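Local coordinates for cystalysin (Treponema denticola, PDB 1C7N), which belongs to the class I and II aminotransferase family of PLP-dependent enzymes and carries pyridoxal-5'-phosphate covalently bound in a two-subunit assembly, at residues Pro236-Met247 / Thr274-Tyr285; Asp90-Val98 / Phe261-Pro272. One frame throughout, in Å; residues are numbered along the deposited sequence.

Contact 1. Residues Pro236-Met247 / Thr274-Tyr285; sequences PSKTFNIAGMGM and TTLGYKACEICY. With PLP (pyridoxal-5'-phosphate), chain I.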
loop_
_atom_site.group_PDB
_atom_site.type_symbol
_atom_site.label_atom_id
_atom_site.label_comp_id
_atom_site.label_asym_id
_atom_site.label_seq_id
_atom_site.Cartn_x
_atom_site.Cartn_y
_atom_site.Cartn_z
ATOM N N PRO A 236 -0.164 -13.925 -2.888
ATOM C CA PRO A 236 0.616 -14.585 -3.937
ATOM C C PRO A 236 2.092 -14.166 -3.905
ATOM O O PRO A 236 2.910 -14.723 -4.635
ATOM C CB PRO A 236 -0.081 -14.114 -5.209
ATOM C CG PRO A 236 -0.381 -12.673 -4.864
ATOM C CD PRO A 236 -0.923 -12.784 -3.440
ATOM N N SER A 237 2.423 -13.203 -3.041
ATOM C CA SER A 237 3.788 -12.666 -2.935
ATOM C C SER A 237 4.940 -13.639 -2.687
ATOM O O SER A 237 5.944 -13.601 -3.402
ATOM C CB SER A 237 3.838 -11.541 -1.887
ATOM O OG SER A 237 3.247 -11.930 -0.664
ATOM N N LYS A 238 4.838 -14.487 -1.669
ATOM C CA LYS A 238 5.917 -15.434 -1.419
ATOM C C LYS A 238 5.960 -16.479 -2.536
ATOM O O LYS A 238 7.032 -16.837 -3.037
ATOM C CB LYS A 238 5.725 -16.118 -0.061
ATOM C CG LYS A 238 6.253 -15.295 1.106
ATOM C CD LYS A 238 7.780 -15.194 1.043
ATOM C CE LYS A 238 8.378 -14.264 2.113
ATOM N NZ LYS A 238 7.497 -14.212 3.280
ATOM N N THR A 239 4.785 -16.940 -2.946
ATOM C CA THR A 239 4.679 -17.951 -3.997
ATOM C C THR A 239 5.321 -17.549 -5.327
ATOM O O THR A 239 6.068 -18.327 -5.923
ATOM C CB THR A 239 3.203 -18.300 -4.280
ATOM O OG1 THR A 239 2.532 -18.588 -3.046
ATOM C CG2 THR A 239 3.104 -19.515 -5.210
ATOM N N PHE A 240 5.038 -16.334 -5.791
ATOM C CA PHE A 240 5.556 -15.889 -7.085
ATOM C C PHE A 240 6.603 -14.773 -7.050
ATOM O O PHE A 240 6.856 -14.107 -8.060
ATOM C CB PHE A 240 4.381 -15.483 -7.977
ATOM C CG PHE A 240 3.355 -16.574 -8.150
ATOM C CD1 PHE A 240 2.221 -16.620 -7.345
ATOM C CD2 PHE A 240 3.542 -17.579 -9.099
ATOM C CE1 PHE A 240 1.287 -17.652 -7.485
ATOM C CE2 PHE A 240 2.616 -18.614 -9.244
ATOM C CZ PHE A 240 1.488 -18.649 -8.436
ATOM N N ASN A 241 7.212 -14.577 -5.883
ATOM C CA ASN A 241 8.253 -13.567 -5.711
ATOM C C ASN A 241 7.797 -12.150 -6.071
ATOM O O ASN A 241 8.506 -11.419 -6.776
ATOM C CB ASN A 241 9.477 -13.963 -6.551
ATOM C CG ASN A 241 10.714 -13.156 -6.211
ATOM O OD1 ASN A 241 10.822 -12.584 -5.130
ATOM N ND2 ASN A 241 11.669 -13.126 -7.134
ATOM N N ILE A 242 6.621 -11.759 -5.582
ATOM C CA ILE A 242 6.110 -10.415 -5.857
ATOM C C ILE A 242 5.764 -9.619 -4.603
ATOM O O ILE A 242 4.705 -8.989 -4.518
ATOM C CB ILE A 242 4.879 -10.443 -6.800
ATOM C CG1 ILE A 242 3.776 -11.336 -6.232
ATOM C CG2 ILE A 242 5.305 -10.914 -8.184
ATOM C CD1 ILE A 242 2.486 -11.304 -7.059
ATOM N N ALA A 243 6.672 -9.647 -3.631
ATOM C CA ALA A 243 6.491 -8.904 -2.394
ATOM C C ALA A 243 6.459 -7.418 -2.753
ATOM O O ALA A 243 5.896 -6.610 -2.025
ATOM C CB ALA A 243 7.648 -9.185 -1.429
ATOM N N GLY A 244 7.073 -7.074 -3.883
ATOM C CA GLY A 244 7.108 -5.689 -4.332
ATOM C C GLY A 244 5.890 -5.264 -5.141
ATOM O O GLY A 244 5.874 -4.179 -5.735
ATOM N N MET A 245 4.875 -6.124 -5.162
ATOM C CA MET A 245 3.630 -5.854 -5.868
ATOM C C MET A 245 2.518 -5.549 -4.867
ATOM O O MET A 245 1.383 -5.251 -5.248
ATOM C CB MET A 245 3.257 -7.050 -6.742
ATOM C CG MET A 245 4.206 -7.230 -7.921
ATOM S SD MET A 245 4.289 -5.735 -8.930
ATOM C CE MET A 245 3.198 -6.152 -10.286
ATOM N N GLY A 246 2.874 -5.622 -3.586
ATOM C CA GLY A 246 1.962 -5.330 -2.491
ATOM C C GLY A 246 0.476 -5.600 -2.647
ATOM O O GLY A 246 -0.302 -4.672 -2.868
ATOM N N MET A 247 0.077 -6.863 -2.528
ATOM C CA MET A 247 -1.334 -7.229 -2.623
ATOM C C MET A 247 -1.588 -8.522 -1.864
ATOM O O MET A 247 -1.001 -9.558 -2.174
ATOM C CB MET A 247 -1.768 -7.380 -4.082
ATOM C CG MET A 247 -3.257 -7.683 -4.257
ATOM S SD MET A 247 -4.369 -6.578 -3.332
ATOM C CE MET A 247 -4.101 -5.012 -4.171
ATOM N N THR A 274 -3.724 -0.070 -5.781
ATOM C CA THR A 274 -2.678 -0.502 -6.704
ATOM C C THR A 274 -3.147 -1.453 -7.797
ATOM O O THR A 274 -3.187 -2.671 -7.601
ATOM C CB THR A 274 -1.526 -1.167 -5.941
ATOM O OG1 THR A 274 -0.710 -1.904 -6.858
ATOM C CG2 THR A 274 -2.064 -2.095 -4.871
ATOM N N THR A 275 -3.466 -0.882 -8.955
ATOM C CA THR A 275 -3.954 -1.624 -10.112
ATOM C C THR A 275 -3.108 -2.816 -10.548
ATOM O O THR A 275 -3.646 -3.872 -10.893
ATOM C CB THR A 275 -4.112 -0.697 -11.326
ATOM O OG1 THR A 275 -4.558 -1.458 -12.454
ATOM C CG2 THR A 275 -2.791 -0.039 -11.659
ATOM N N LEU A 276 -1.789 -2.651 -10.550
ATOM C CA LEU A 276 -0.910 -3.739 -10.962
ATOM C C LEU A 276 -0.886 -4.858 -9.929
ATOM O O LEU A 276 -0.662 -6.019 -10.273
ATOM C CB LEU A 276 0.504 -3.215 -11.212
ATOM C CG LEU A 276 0.559 -2.181 -12.341
ATOM C CD1 LEU A 276 1.974 -1.645 -12.490
ATOM C CD2 LEU A 276 0.076 -2.821 -13.638
ATOM N N GLY A 277 -1.121 -4.505 -8.668
ATOM C CA GLY A 277 -1.140 -5.502 -7.616
ATOM C C GLY A 277 -2.288 -6.472 -7.843
ATOM O O GLY A 277 -2.125 -7.687 -7.735
ATOM N N TYR A 278 -3.460 -5.940 -8.158
ATOM C CA TYR A 278 -4.606 -6.797 -8.412
ATOM C C TYR A 278 -4.363 -7.696 -9.619
ATOM O O TYR A 278 -4.591 -8.900 -9.550
ATOM C CB TYR A 278 -5.874 -5.966 -8.636
ATOM C CG TYR A 278 -6.355 -5.261 -7.391
ATOM C CD1 TYR A 278 -6.167 -3.890 -7.225
ATOM C CD2 TYR A 278 -6.968 -5.969 -6.359
ATOM C CE1 TYR A 278 -6.579 -3.241 -6.062
ATOM C CE2 TYR A 278 -7.379 -5.327 -5.188
ATOM C CZ TYR A 278 -7.183 -3.965 -5.049
ATOM O OH TYR A 278 -7.597 -3.323 -3.905
ATOM N N LYS A 279 -3.880 -7.115 -10.715
ATOM C CA LYS A 279 -3.630 -7.877 -11.942
ATOM C C LYS A 279 -2.528 -8.925 -11.801
ATOM O O LYS A 279 -2.619 -10.011 -12.376
ATOM C CB LYS A 279 -3.282 -6.933 -13.094
ATOM C CG LYS A 279 -3.219 -7.621 -14.453
ATOM C CD LYS A 279 -4.585 -8.149 -14.867
ATOM C CE LYS A 279 -4.535 -8.798 -16.237
ATOM N NZ LYS A 279 -5.851 -9.383 -16.616
ATOM N N ALA A 280 -1.485 -8.588 -11.046
ATOM C CA ALA A 280 -0.371 -9.505 -10.826
ATOM C C ALA A 280 -0.857 -10.796 -10.169
ATOM O O ALA A 280 -0.469 -11.890 -10.571
ATOM C CB ALA A 280 0.693 -8.839 -9.948
ATOM N N CYS A 281 -1.707 -10.664 -9.156
ATOM C CA CYS A 281 -2.234 -11.831 -8.454
ATOM C C CYS A 281 -3.089 -12.683 -9.391
ATOM O O CYS A 281 -2.994 -13.912 -9.386
ATOM C CB CYS A 281 -3.071 -11.393 -7.252
ATOM S SG CYS A 281 -3.793 -12.768 -6.330
ATOM N N GLU A 282 -3.922 -12.025 -10.192
ATOM C CA GLU A 282 -4.776 -12.738 -11.133
ATOM C C GLU A 282 -3.950 -13.487 -12.180
ATOM O O GLU A 282 -4.200 -14.666 -12.457
ATOM C CB GLU A 282 -5.737 -11.765 -11.826
ATOM C CG GLU A 282 -6.592 -12.434 -12.898
ATOM C CD GLU A 282 -7.647 -11.508 -13.474
ATOM O OE1 GLU A 282 -8.086 -11.750 -14.617
ATOM O OE2 GLU A 282 -8.047 -10.550 -12.778
ATOM N N ILE A 283 -2.968 -12.807 -12.760
ATOM C CA ILE A 283 -2.110 -13.432 -13.764
ATOM C C ILE A 283 -1.387 -14.650 -13.192
ATOM O O ILE A 283 -1.304 -15.692 -13.844
ATOM C CB ILE A 283 -1.040 -12.460 -14.285
ATOM C CG1 ILE A 283 -1.696 -11.285 -15.015
ATOM C CG2 ILE A 283 -0.090 -13.196 -15.227
ATOM C CD1 ILE A 283 -0.718 -10.184 -15.375
ATOM N N CYS A 284 -0.855 -14.513 -11.979
ATOM C CA CYS A 284 -0.126 -15.612 -11.341
ATOM C C CYS A 284 -0.971 -16.862 -11.142
ATOM O O CYS A 284 -0.556 -17.967 -11.500
ATOM C CB CYS A 284 0.437 -15.174 -9.983
ATOM S SG CYS A 284 1.869 -14.056 -10.070
ATOM N N TYR A 285 -2.147 -16.685 -10.547
ATOM C CA TYR A 285 -3.048 -17.800 -10.285
ATOM C C TYR A 285 -3.550 -18.448 -11.571
ATOM O O TYR A 285 -3.705 -19.668 -11.641
ATOM C CB TYR A 285 -4.238 -17.319 -9.446
ATOM C CG TYR A 285 -3.919 -17.074 -7.984
ATOM C CD1 TYR A 285 -4.858 -16.486 -7.133
ATOM C CD2 TYR A 285 -2.698 -17.481 -7.433
ATOM C CE1 TYR A 285 -4.594 -16.314 -5.774
ATOM C CE2 TYR A 285 -2.428 -17.312 -6.076
ATOM C CZ TYR A 285 -3.381 -16.731 -5.254
ATOM O OH TYR A 285 -3.127 -16.580 -3.909
HETATM N N1 PLP I . 4.252 -13.834 7.032
HETATM C C2 PLP I . 5.343 -14.724 7.026
HETATM C C2A PLP I . 5.229 -15.888 7.993
HETATM C C3 PLP I . 6.383 -14.467 6.026
HETATM O O3 PLP I . 7.438 -15.275 6.147
HETATM C C4 PLP I . 6.225 -13.401 5.109
HETATM C C4A PLP I . 7.190 -13.169 4.036
HETATM C C5 PLP I . 4.994 -12.554 5.207
HETATM C C6 PLP I . 4.060 -12.777 6.177
HETATM C C5A PLP I . 4.693 -11.678 3.994
HETATM O O4P PLP I . 4.514 -10.321 4.081
HETATM P P PLP I . 4.093 -9.653 2.659
HETATM O O1P PLP I . 4.310 -8.232 2.918
HETATM O O2P PLP I . 2.632 -9.975 2.403
HETATM O O3P PLP I . 4.947 -10.157 1.578
#
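Two sulfur-bearing side chains sit over aromatic rings at opposite ends of this interface, and no hydrogen bond crosses it. M247 CE stands over the centre of the Y278 ring, 3.4 Å from Y278 CZ and 13° off the ring normal, a CH-pi contact; M247 SD hangs obliquely beside the same ring, a Met-aromatic contact. M247 CG is anti to the backbone N (chi1 -177°), and two further bends fold the chain back so that the methyl also meets T274 CG2. At the far end C284 CB lies over one face of F240, 3.5 Å from F240 CD1, with T239 CG2 against the opposite face and Y285 CE2 at the ring edge. C284 SG approaches F240 obliquely, 3.5 Å from F240 CG. Between the two rings, M245 CE packs on A280 CB at 3.7 Å, and P236 CG rests on C281 SG at the same distance. G277, with no side chain, lets M245 O come 3.5 Å from G277 CA. T274 OG1 accepts from G277 N at 3.2 Å and N-caps helix 275-287. On the 236-247 side, K238 NZ is joined covalently to PLP C4A and S237 OG donates a weak hydrogen bond to PLP O3P. The cofactor-bearing turn thus rests on this helix largely through apolar, sulfur and aromatic contacts.

Contact 2. Residues Asp90-Val98 / Phe261-Pro272; sequences DWIINTAGV and FTKSRDATSGMP. Unlike the reference sequence in segment 261-272: A267 (reference Ile). With PLP (pyridoxal-5'-phosphate), chain I.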
loop_
_atom_site.group_PDB
_atom_site.type_symbol
_atom_site.label_atom_id
_atom_site.label_comp_id
_atom_site.label_asym_id
_atom_site.label_seq_id
_atom_site.Cartn_x
_atom_site.Cartn_y
_atom_site.Cartn_z
ATOM N N ASP A 90 -17.146 -12.470 -1.243
ATOM C CA ASP A 90 -17.223 -11.380 -0.285
ATOM C C ASP A 90 -16.471 -11.628 1.021
ATOM O O ASP A 90 -16.538 -10.817 1.935
ATOM C CB ASP A 90 -18.689 -11.012 -0.006
ATOM C CG ASP A 90 -19.536 -12.204 0.394
ATOM O OD1 ASP A 90 -20.751 -12.009 0.625
ATOM O OD2 ASP A 90 -18.996 -13.331 0.477
ATOM N N TRP A 91 -15.748 -12.742 1.097
ATOM C CA TRP A 91 -14.945 -13.080 2.279
ATOM C C TRP A 91 -13.544 -12.465 2.148
ATOM O O TRP A 91 -12.809 -12.358 3.131
ATOM C CB TRP A 91 -14.757 -14.593 2.386
ATOM C CG TRP A 91 -15.940 -15.384 2.828
ATOM C CD1 TRP A 91 -17.250 -15.003 2.802
ATOM C CD2 TRP A 91 -15.921 -16.732 3.306
ATOM N NE1 TRP A 91 -18.050 -16.037 3.232
ATOM C CE2 TRP A 91 -17.261 -17.109 3.548
ATOM C CE3 TRP A 91 -14.898 -17.662 3.551
ATOM C CZ2 TRP A 91 -17.607 -18.378 4.025
ATOM C CZ3 TRP A 91 -15.242 -18.928 4.026
ATOM C CH2 TRP A 91 -16.590 -19.272 4.257
ATOM N N ILE A 92 -13.185 -12.077 0.928
ATOM C CA ILE A 92 -11.863 -11.522 0.633
ATOM C C ILE A 92 -11.671 -10.033 0.902
ATOM O O ILE A 92 -12.321 -9.198 0.281
ATOM C CB ILE A 92 -11.493 -11.761 -0.849
ATOM C CG1 ILE A 92 -11.619 -13.246 -1.192
ATOM C CG2 ILE A 92 -10.058 -11.297 -1.121
ATOM C CD1 ILE A 92 -11.514 -13.524 -2.676
ATOM N N ILE A 93 -10.767 -9.712 1.823
ATOM C CA ILE A 93 -10.449 -8.317 2.141
ATOM C C ILE A 93 -8.979 -8.104 1.764
ATOM O O ILE A 93 -8.115 -8.910 2.127
ATOM C CB ILE A 93 -10.646 -8.007 3.643
ATOM C CG1 ILE A 93 -12.104 -8.270 4.043
ATOM C CG2 ILE A 93 -10.268 -6.554 3.929
ATOM C CD1 ILE A 93 -13.125 -7.464 3.251
ATOM N N ASN A 94 -8.697 -7.021 1.047
ATOM C CA ASN A 94 -7.334 -6.746 0.595
ATOM C C ASN A 94 -6.527 -5.763 1.434
ATOM O O ASN A 94 -7.058 -4.780 1.958
ATOM C CB ASN A 94 -7.356 -6.236 -0.851
ATOM C CG ASN A 94 -8.007 -7.221 -1.809
ATOM O OD1 ASN A 94 -8.967 -6.885 -2.501
ATOM N ND2 ASN A 94 -7.482 -8.440 -1.856
ATOM N N THR A 95 -5.232 -6.046 1.546
ATOM C CA THR A 95 -4.301 -5.191 2.270
ATOM C C THR A 95 -3.000 -5.214 1.487
ATOM O O THR A 95 -2.761 -6.132 0.704
ATOM C CB THR A 95 -4.018 -5.703 3.695
ATOM O OG1 THR A 95 -3.411 -6.997 3.626
ATOM C CG2 THR A 95 -5.306 -5.782 4.504
ATOM N N ALA A 96 -2.171 -4.195 1.675
ATOM C CA ALA A 96 -0.895 -4.131 0.983
ATOM C C ALA A 96 0.121 -4.880 1.832
ATOM O O ALA A 96 0.953 -4.273 2.501
ATOM C CB ALA A 96 -0.462 -2.678 0.799
ATOM N N GLY A 97 0.037 -6.204 1.821
ATOM C CA GLY A 97 0.966 -6.996 2.600
ATOM C C GLY A 97 0.330 -7.660 3.803
ATOM O O GLY A 97 -0.629 -7.155 4.383
ATOM N N VAL A 98 0.882 -8.805 4.182
ATOM C CA VAL A 98 0.383 -9.560 5.315
ATOM C C VAL A 98 0.737 -8.923 6.655
ATOM O O VAL A 98 -0.088 -8.908 7.565
ATOM C CB VAL A 98 0.919 -11.007 5.274
ATOM C CG1 VAL A 98 0.512 -11.762 6.535
ATOM C CG2 VAL A 98 0.378 -11.709 4.040
ATOM N N PHE A 261 -12.445 -5.593 10.738
ATOM C CA PHE A 261 -11.095 -5.610 10.183
ATOM C C PHE A 261 -11.002 -4.529 9.108
ATOM O O PHE A 261 -10.013 -3.802 9.015
ATOM C CB PHE A 261 -10.813 -6.980 9.557
ATOM C CG PHE A 261 -9.438 -7.111 8.971
ATOM C CD1 PHE A 261 -8.359 -7.490 9.765
ATOM C CD2 PHE A 261 -9.220 -6.855 7.621
ATOM C CE1 PHE A 261 -7.083 -7.615 9.217
ATOM C CE2 PHE A 261 -7.948 -6.975 7.067
ATOM C CZ PHE A 261 -6.876 -7.356 7.866
ATOM N N THR A 262 -12.053 -4.431 8.301
ATOM C CA THR A 262 -12.117 -3.456 7.221
ATOM C C THR A 262 -12.161 -2.014 7.722
ATOM O O THR A 262 -11.498 -1.134 7.166
ATOM C CB THR A 262 -13.347 -3.719 6.348
ATOM O OG1 THR A 262 -13.246 -5.030 5.781
ATOM C CG2 THR A 262 -13.450 -2.690 5.239
ATOM N N LYS A 263 -12.954 -1.767 8.761
ATOM C CA LYS A 263 -13.061 -0.423 9.326
ATOM C C LYS A 263 -11.686 -0.009 9.835
ATOM O O LYS A 263 -11.212 1.093 9.551
ATOM C CB LYS A 263 -14.056 -0.400 10.494
ATOM C CG LYS A 263 -13.669 -1.322 11.644
ATOM C CD LYS A 263 -14.572 -1.204 12.869
ATOM C CE LYS A 263 -14.205 0.000 13.726
ATOM N NZ LYS A 263 -14.911 -0.019 15.045
ATOM N N SER A 264 -11.048 -0.900 10.586
ATOM C CA SER A 264 -9.732 -0.618 11.138
ATOM C C SER A 264 -8.716 -0.354 10.034
ATOM O O SER A 264 -7.929 0.587 10.118
ATOM C CB SER A 264 -9.257 -1.780 12.007
ATOM O OG SER A 264 -8.002 -1.471 12.585
ATOM N N ARG A 265 -8.730 -1.186 8.999
ATOM C CA ARG A 265 -7.814 -0.998 7.885
ATOM C C ARG A 265 -8.052 0.367 7.237
ATOM O O ARG A 265 -7.106 1.063 6.868
ATOM C CB ARG A 265 -8.001 -2.105 6.840
ATOM C CG ARG A 265 -7.407 -1.766 5.484
ATOM C CD ARG A 265 -8.501 -1.343 4.518
ATOM N NE ARG A 265 -8.790 -2.421 3.590
ATOM C CZ ARG A 265 -9.803 -2.441 2.731
ATOM N NH1 ARG A 265 -10.665 -1.435 2.666
ATOM N NH2 ARG A 265 -9.940 -3.474 1.918
ATOM N N ASP A 266 -9.317 0.757 7.122
ATOM C CA ASP A 266 -9.653 2.033 6.499
ATOM C C ASP A 266 -9.220 3.257 7.304
ATOM O O ASP A 266 -9.217 4.372 6.779
ATOM C CB ASP A 266 -11.154 2.100 6.198
ATOM C CG ASP A 266 -11.582 1.085 5.149
ATOM O OD1 ASP A 266 -10.782 0.802 4.231
ATOM O OD2 ASP A 266 -12.719 0.578 5.230
ATOM N N ALA A 267 -8.862 3.055 8.568
ATOM C CA ALA A 267 -8.403 4.152 9.414
ATOM C C ALA A 267 -6.876 4.171 9.399
ATOM O O ALA A 267 -6.254 5.172 9.750
ATOM C CB ALA A 267 -8.912 3.977 10.842
ATOM N N THR A 268 -6.288 3.048 8.995
ATOM C CA THR A 268 -4.835 2.898 8.908
ATOM C C THR A 268 -4.515 2.120 7.632
ATOM O O THR A 268 -4.847 0.940 7.526
ATOM C CB THR A 268 -4.268 2.091 10.095
ATOM O OG1 THR A 268 -4.589 0.707 9.924
ATOM C CG2 THR A 268 -4.868 2.574 11.410
ATOM N N SER A 269 -3.872 2.785 6.679
ATOM C CA SER A 269 -3.498 2.188 5.394
ATOM C C SER A 269 -4.566 2.451 4.344
ATOM O O SER A 269 -4.265 2.886 3.232
ATOM C CB SER A 269 -3.292 0.669 5.516
ATOM O OG SER A 269 -2.356 0.339 6.531
ATOM N N GLY A 270 -5.816 2.189 4.703
ATOM C CA GLY A 270 -6.899 2.380 3.760
ATOM C C GLY A 270 -6.913 1.252 2.742
ATOM O O GLY A 270 -6.101 0.328 2.811
ATOM N N MET A 271 -7.837 1.332 1.793
ATOM C CA MET A 271 -7.983 0.325 0.748
ATOM C C MET A 271 -6.861 0.432 -0.288
ATOM O O MET A 271 -6.475 1.533 -0.674
ATOM C CB MET A 271 -9.336 0.521 0.059
ATOM C CG MET A 271 -9.650 -0.462 -1.055
ATOM S SD MET A 271 -11.058 0.112 -2.053
ATOM C CE MET A 271 -10.426 -0.148 -3.712
ATOM N N PRO A 272 -6.317 -0.712 -0.744
ATOM C CA PRO A 272 -5.242 -0.702 -1.745
ATOM C C PRO A 272 -5.812 -0.315 -3.110
ATOM O O PRO A 272 -6.766 -0.935 -3.584
ATOM C CB PRO A 272 -4.742 -2.150 -1.748
ATOM C CG PRO A 272 -5.187 -2.695 -0.416
ATOM C CD PRO A 272 -6.538 -2.075 -0.231
HETATM N N1 PLP I . 4.252 -13.834 7.032
HETATM C C2 PLP I . 5.343 -14.724 7.026
HETATM C C2A PLP I . 5.229 -15.888 7.993
HETATM C C3 PLP I . 6.383 -14.467 6.026
HETATM O O3 PLP I . 7.438 -15.275 6.147
HETATM C C4 PLP I . 6.225 -13.401 5.109
HETATM C C4A PLP I . 7.190 -13.169 4.036
HETATM C C5 PLP I . 4.994 -12.554 5.207
HETATM C C6 PLP I . 4.060 -12.777 6.177
HETATM C C5A PLP I . 4.693 -11.678 3.994
HETATM O O4P PLP I . 4.514 -10.321 4.081
HETATM P P PLP I . 4.093 -9.653 2.659
HETATM O O1P PLP I . 4.310 -8.232 2.918
HETATM O O2P PLP I . 2.632 -9.975 2.403
HETATM O O3P PLP I . 4.947 -10.157 1.578
#
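R265 reaches N94 O with two N-H groups. The better bond runs from R265 NH2 to N94 O, 3.2 Å long with an angle of 145° at the hydrogen; it lies in the carbonyl plane on a lone pair, while the oxygen is tilted from the guanidinium plane. R265 NE adds a weak bond to N94 O at 3.4 Å. On the same guanidinium, R265 NH1 forms a salt bridge with D266 OD1 at 2.7 Å, on the syn side of the carboxylate and almost in the guanidinium plane. The neighbouring carboxylate probably offsets the arginine charge and helps fix the rotation of the group. R265 CG leaves anti to the backbone N (chi1 163°), and bends at chi2 and chi3 bring the guanidinium to N94 O.

Around this polar centre lies close packing, mostly of carbon groups, some of them against oxygens. P272 CD lies 3.5 Å from N94 O, and P272 CG presses on T95 CA. I93 CG2 meets the F261 ring in its plane, 3.8 Å from F261 CD2, and T95 CG2 touches the same edge. I93 CD1 lies 3.5 Å from T262 OG1, whose hydrogen bond goes to R258 O. At the C-terminal end of the strand region, T95 OG1 donates a hydrogen bond to G97 O across the inverse gamma turn centred on A96, and V98 N donates to PLP O2P at 2.8 Å.

Strand 92-95 is an edge strand of the seven-stranded sheet within this chain, pairing antiparallel with 248-251, while N94 ND2 bonds S248 O. Helix 255-267 packs near it, the two short axes 9.8 Å apart and nearly parallel at 18°. Helix 98-109 starts where the strand's loop meets the phosphate, and its N104 bonds both F261 O and S264 OG.

How the contacts relate
After three N-terminal helices the chain forms 90-98, an edge strand and phosphate loop, then builds most of the large sheet before reaching 236-247, where the cofactor lysine sits. After strand 248-251, the C-terminal part of helix 255-267 and the loop behind it, 261-272, return to 90-98 and close contact 2 across 162 residues. Helix 275-287 follows, and segment 274-285, its N-cap and first turns, packs on 236-247, closing contact 1 over only 26. The two closures cross, since their segments alternate. They also touch: Y278 OH and P272 O, 2.5 Å apart, form a probable hydrogen bond, and M247 packs against P272 and N94. Sheet edge, helices and both PLP-binding segments are thereby tied together.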